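Variant surface glycoprotein MITat 1.13 (Trypanosoma brucei, PDB 6Z8H) probably forms part of the parasite's surface coat, which lets the trypanosome evade host immunity by switching among antigenically distinct versions. Local coordinates at residues E180-E183 with N184-E187; L145-K149 with T150-A154. One frame throughout, in Å; residues are numbered along the deposited sequence.

Contact 1 of 2, residues E180-E183 with N184-E187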
loop_
_atom_site.group_PDB
_atom_site.type_symbol
_atom_site.label_atom_id
_atom_site.label_comp_id
_atom_site.label_asym_id
_atom_site.label_seq_id
_atom_site.Cartn_x
_atom_site.Cartn_y
_atom_site.Cartn_z
ATOM N N GLU A 180 -0.845 9.414 -19.826
ATOM C CA GLU A 180 -1.043 10.542 -20.724
ATOM C C GLU A 180 -2.475 11.067 -20.679
ATOM O O GLU A 180 -2.706 12.225 -21.038
ATOM C CB GLU A 180 -0.670 10.153 -22.164
ATOM C CG GLU A 180 -1.444 8.959 -22.728
ATOM C CD GLU A 180 -0.848 7.605 -22.342
ATOM O OE1 GLU A 180 -0.320 7.477 -21.214
ATOM O OE2 GLU A 180 -0.913 6.672 -23.178
ATOM N N HIS A 181 -3.440 10.256 -20.246
ATOM C CA HIS A 181 -4.828 10.689 -20.194
ATOM C C HIS A 181 -5.230 11.216 -18.825
ATOM O O HIS A 181 -6.357 11.688 -18.663
ATOM C CB HIS A 181 -5.753 9.531 -20.585
ATOM C CG HIS A 181 -5.442 8.935 -21.925
ATOM N ND1 HIS A 181 -5.529 9.652 -23.101
ATOM C CD2 HIS A 181 -5.040 7.691 -22.275
ATOM C CE1 HIS A 181 -5.200 8.873 -24.116
ATOM N NE2 HIS A 181 -4.896 7.678 -23.643
ATOM N N GLU A 182 -4.341 11.155 -17.836
ATOM C CA GLU A 182 -4.746 11.427 -16.464
ATOM C C GLU A 182 -5.024 12.904 -16.216
ATOM O O GLU A 182 -5.842 13.238 -15.353
ATOM C CB GLU A 182 -3.648 10.954 -15.501
ATOM C CG GLU A 182 -3.601 9.442 -15.274
ATOM C CD GLU A 182 -4.742 8.969 -14.399
ATOM O OE1 GLU A 182 -4.699 9.204 -13.173
ATOM O OE2 GLU A 182 -5.731 8.426 -14.952
ATOM N N GLU A 183 -4.386 13.808 -16.966
ATOM C CA GLU A 183 -4.596 15.227 -16.691
ATOM C C GLU A 183 -6.038 15.651 -16.947
ATOM O O GLU A 183 -6.498 16.640 -16.365
ATOM C CB GLU A 183 -3.645 16.106 -17.511
ATOM C CG GLU A 183 -2.399 16.543 -16.739
ATOM C CD GLU A 183 -2.694 16.920 -15.286
ATOM O OE1 GLU A 183 -3.384 17.940 -15.059
ATOM O OE2 GLU A 183 -2.281 16.156 -14.380
ATOM N N ASN A 184 -6.761 14.944 -17.816
ATOM C CA ASN A 184 -8.139 15.302 -18.140
ATOM C C ASN A 184 -9.155 14.247 -17.717
ATOM O O ASN A 184 -10.331 14.342 -18.093
ATOM C CB ASN A 184 -8.278 15.618 -19.630
ATOM C CG ASN A 184 -7.907 17.053 -19.952
ATOM O OD1 ASN A 184 -8.035 17.938 -19.103
ATOM N ND2 ASN A 184 -7.449 17.289 -21.170
ATOM N N GLU A 185 -8.750 13.277 -16.922
ATOM C CA GLU A 185 -9.680 12.262 -16.462
ATOM C C GLU A 185 -10.647 12.878 -15.454
ATOM O O GLU A 185 -10.228 13.621 -14.560
ATOM C CB GLU A 185 -8.884 11.116 -15.824
ATOM C CG GLU A 185 -9.752 9.939 -15.380
ATOM C CD GLU A 185 -10.421 9.223 -16.548
ATOM O OE1 GLU A 185 -9.853 9.246 -17.656
ATOM O OE2 GLU A 185 -11.499 8.626 -16.340
ATOM N N PRO A 186 -11.945 12.646 -15.591
ATOM C CA PRO A 186 -12.898 13.215 -14.635
ATOM C C PRO A 186 -12.868 12.475 -13.307
ATOM O O PRO A 186 -12.426 11.327 -13.202
ATOM C CB PRO A 186 -14.254 13.039 -15.328
ATOM C CG PRO A 186 -14.034 11.851 -16.251
ATOM C CD PRO A 186 -12.606 11.955 -16.709
ATOM N N GLU A 187 -13.415 13.146 -12.295
ATOM C CA GLU A 187 -13.549 12.546 -10.984
ATOM C C GLU A 187 -14.426 11.297 -11.063
ATOM O O GLU A 187 -15.376 11.234 -11.860
ATOM C CB GLU A 187 -14.218 13.527 -10.019
ATOM C CG GLU A 187 -13.249 14.415 -9.276
ATOM C CD GLU A 187 -13.830 15.770 -8.942
ATOM O OE1 GLU A 187 -13.419 16.763 -9.579
ATOM O OE2 GLU A 187 -14.698 15.836 -8.045
#

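Contact 2 of 2, residues L145-K149 with T150-A154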
loop_
_atom_site.group_PDB
_atom_site.type_symbol
_atom_site.label_atom_id
_atom_site.label_comp_id
_atom_site.label_asym_id
_atom_site.label_seq_id
_atom_site.Cartn_x
_atom_site.Cartn_y
_atom_site.Cartn_z
ATOM N N LEU A 145 -60.231 -5.140 6.186
ATOM C CA LEU A 145 -59.031 -4.317 6.328
ATOM C C LEU A 145 -58.258 -4.642 7.604
ATOM O O LEU A 145 -57.396 -3.852 8.022
ATOM C CB LEU A 145 -59.384 -2.827 6.305
ATOM C CG LEU A 145 -59.762 -2.106 5.004
ATOM C CD1 LEU A 145 -58.537 -1.934 4.123
ATOM C CD2 LEU A 145 -60.898 -2.785 4.241
ATOM N N ARG A 146 -58.526 -5.793 8.224
ATOM C CA ARG A 146 -57.644 -6.273 9.278
ATOM C C ARG A 146 -56.259 -6.618 8.696
ATOM O O ARG A 146 -56.086 -6.814 7.486
ATOM C CB ARG A 146 -58.262 -7.459 10.013
ATOM C CG ARG A 146 -59.572 -7.089 10.718
ATOM C CD ARG A 146 -60.058 -8.198 11.652
ATOM N NE ARG A 146 -61.158 -7.784 12.524
ATOM C CZ ARG A 146 -61.815 -8.616 13.319
ATOM N NH1 ARG A 146 -61.462 -9.896 13.366
ATOM N NH2 ARG A 146 -62.825 -8.173 14.066
ATOM N N LEU A 147 -55.257 -6.681 9.567
ATOM C CA LEU A 147 -53.884 -6.844 9.104
ATOM C C LEU A 147 -53.151 -7.820 10.007
ATOM O O LEU A 147 -53.155 -7.665 11.233
ATOM C CB LEU A 147 -53.163 -5.486 9.075
ATOM C CG LEU A 147 -51.807 -5.397 8.365
ATOM C CD1 LEU A 147 -51.924 -5.953 6.977
ATOM C CD2 LEU A 147 -51.374 -3.955 8.344
ATOM N N THR A 148 -52.522 -8.816 9.381
ATOM C CA THR A 148 -51.484 -9.614 10.013
ATOM C C THR A 148 -50.372 -9.776 8.997
ATOM O O THR A 148 -50.482 -9.339 7.848
ATOM C CB THR A 148 -51.951 -11.014 10.453
ATOM O OG1 THR A 148 -52.081 -11.867 9.306
ATOM C CG2 THR A 148 -53.242 -10.949 11.266
ATOM N N LYS A 149 -49.310 -10.455 9.414
ATOM C CA LYS A 149 -48.186 -10.660 8.514
ATOM C C LYS A 149 -48.587 -11.345 7.218
ATOM O O LYS A 149 -47.946 -11.132 6.184
ATOM C CB LYS A 149 -47.077 -11.450 9.223
ATOM C CG LYS A 149 -45.950 -11.993 8.320
ATOM C CD LYS A 149 -45.012 -10.936 7.865
ATOM C CE LYS A 149 -43.933 -11.505 6.947
ATOM N NZ LYS A 149 -43.077 -12.549 7.586
ATOM N N THR A 150 -49.630 -12.168 7.232
ATOM C CA THR A 150 -49.940 -12.915 6.026
ATOM C C THR A 150 -50.458 -12.041 4.889
ATOM O O THR A 150 -50.539 -12.521 3.754
ATOM C CB THR A 150 -50.944 -14.024 6.350
ATOM O OG1 THR A 150 -52.227 -13.464 6.605
ATOM C CG2 THR A 150 -50.542 -14.815 7.579
ATOM N N LYS A 151 -50.830 -10.794 5.153
ATOM C CA LYS A 151 -51.226 -9.890 4.082
ATOM C C LYS A 151 -50.052 -9.129 3.485
ATOM O O LYS A 151 -50.231 -8.400 2.499
ATOM C CB LYS A 151 -52.310 -8.926 4.564
ATOM C CG LYS A 151 -53.617 -9.644 4.959
ATOM C CD LYS A 151 -54.757 -8.690 5.223
ATOM C CE LYS A 151 -56.066 -9.407 5.581
ATOM N NZ LYS A 151 -57.180 -8.447 5.683
ATOM N N PHE A 152 -48.850 -9.314 4.028
ATOM C CA PHE A 152 -47.630 -8.773 3.427
ATOM C C PHE A 152 -47.118 -9.821 2.457
ATOM O O PHE A 152 -46.427 -10.767 2.841
ATOM C CB PHE A 152 -46.578 -8.489 4.481
ATOM C CG PHE A 152 -46.876 -7.298 5.330
ATOM C CD1 PHE A 152 -47.832 -7.353 6.340
ATOM C CD2 PHE A 152 -46.228 -6.101 5.097
ATOM C CE1 PHE A 152 -48.061 -6.247 7.133
ATOM C CE2 PHE A 152 -46.457 -5.010 5.881
ATOM C CZ PHE A 152 -47.373 -5.068 6.882
ATOM N N ARG A 153 -47.491 -9.687 1.186
ATOM C CA ARG A 153 -47.065 -10.718 0.250
ATOM C C ARG A 153 -45.668 -10.438 -0.287
ATOM O O ARG A 153 -44.868 -11.364 -0.468
ATOM C CB ARG A 153 -48.052 -10.890 -0.893
ATOM C CG ARG A 153 -47.853 -12.235 -1.574
ATOM C CD ARG A 153 -48.742 -12.402 -2.772
ATOM N NE ARG A 153 -48.164 -11.855 -3.992
ATOM C CZ ARG A 153 -47.246 -12.472 -4.732
ATOM N NH1 ARG A 153 -46.774 -13.654 -4.361
ATOM N NH2 ARG A 153 -46.796 -11.899 -5.839
ATOM N N ALA A 154 -45.339 -9.179 -0.528
ATOM C CA ALA A 154 -43.969 -8.794 -0.803
ATOM C C ALA A 154 -43.399 -8.262 0.499
ATOM O O ALA A 154 -44.073 -7.489 1.213
ATOM C CB ALA A 154 -43.863 -7.750 -1.918
#

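Contact 1 of 2, residues E180-E183 with N184-E187
Glu182 and Glu185 meet through the backbone: Glu185 N donates to Glu182 O at 3.3 Å, fairly straight (163° at the hydrogen) but weak for its length. One residue earlier, Asn184 N makes a weak bond, longer and more bent, to His181 O at 3.4 Å. The carboxylates are held more firmly, by partners elsewhere. Glu182 pairs with Arg44 and Tyr48 and Glu185 with Arg40, all on helix 34-75, whereas Glu183 forms a salt bridge to Arg272 of helix 260-273. Glutamate suits these places because its long, flexible chain can carry a charge from a turning backbone to arginines on either helix. The acidic groups of Glu182 and Glu185 come near each other, OE2 of the first lying 5.0 Å from OE1 of the second; their arginine partners would be expected to ease the repulsion. The backbone turn brings Glu185 CB to 3.7 Å from Glu182 O, while CG anti to the backbone N (chi1 -176°), with the bend at chi2, sets the direction of the carboxylate that pairs with Arg40. Glu182 OE2 approaches Glu185 CB at 4.2 Å. Farther out, Glu180 lays its CG over the centre of one face of the His181 ring, 3.7 Å above the plane. The arrangement is that of two overlapping type I beta turns, here in the long connection between strands 152-155 and 194-202.

Contact 2 of 2, residues L145-K149 with T150-A154
Thr148 and Lys149 receive two successive backbone bonds from three residues on: Lys151 N to Thr148 O at 3.1 Å, and Phe152 N to Lys149 O at 3.0 Å. These i to i+3 bonds are those of a short 3-10 segment. Thr148 also folds its hydroxyl inward, OG1 between the backbone N and the carbonyl carbon (chi1 75°), and accepts Thr150 N at 3.2 Å, an ST turn: a hydroxyl one carbon from the backbone is the right length to reach the N-H two residues on. The two threonines lie side by side, their OG1 atoms 3.1 Å apart. The coil delivers the chain into strand 152-155, at the edge of the antiparallel sheet within this chain, where Arg153 and Ala154 both face Lys137 in a classic beta bulge. Lys151 runs back along the loop toward Arg146, its extended chain long enough to bring NZ to Arg146 O at 2.7 Å. That ammonium is also gripped by Asp144 and the carbonyl of Phe140. Leu147 crosses Phe152 at about a right angle, CD1 lying 3.9 Å from CE1, and both side chains rest on Ile138 of the neighbouring strand. At the edge of the phenyl ring, in its plane, lies Thr148 O, 3.6 Å from Phe152 CD1. Lys149 NZ is hydrogen-bonded to Ile249 O and His250 ND1 of the second subunit.

In the fold
The two contacts stand about 54 Å apart between centres and do not touch. Both are partly buried, neither wholly core nor wholly surface, and they adjoin different elements: helices 34-75 and 260-273 for contact 1, strand 135-139 for contact 2. Contact 1 lies nearer the middle of the elongated chain, in a loop laid across those helices, and its chemistry is that of acidic side chains matched with helix arginines. Contact 2 sits far out at the sheet end, beside the edge strand, where apolar side chains, threonine hydroxyls and lysines combine. Residues 180-187 touch no other chain of the assembly, whereas residues 145-149 also bond and pack against the second subunit.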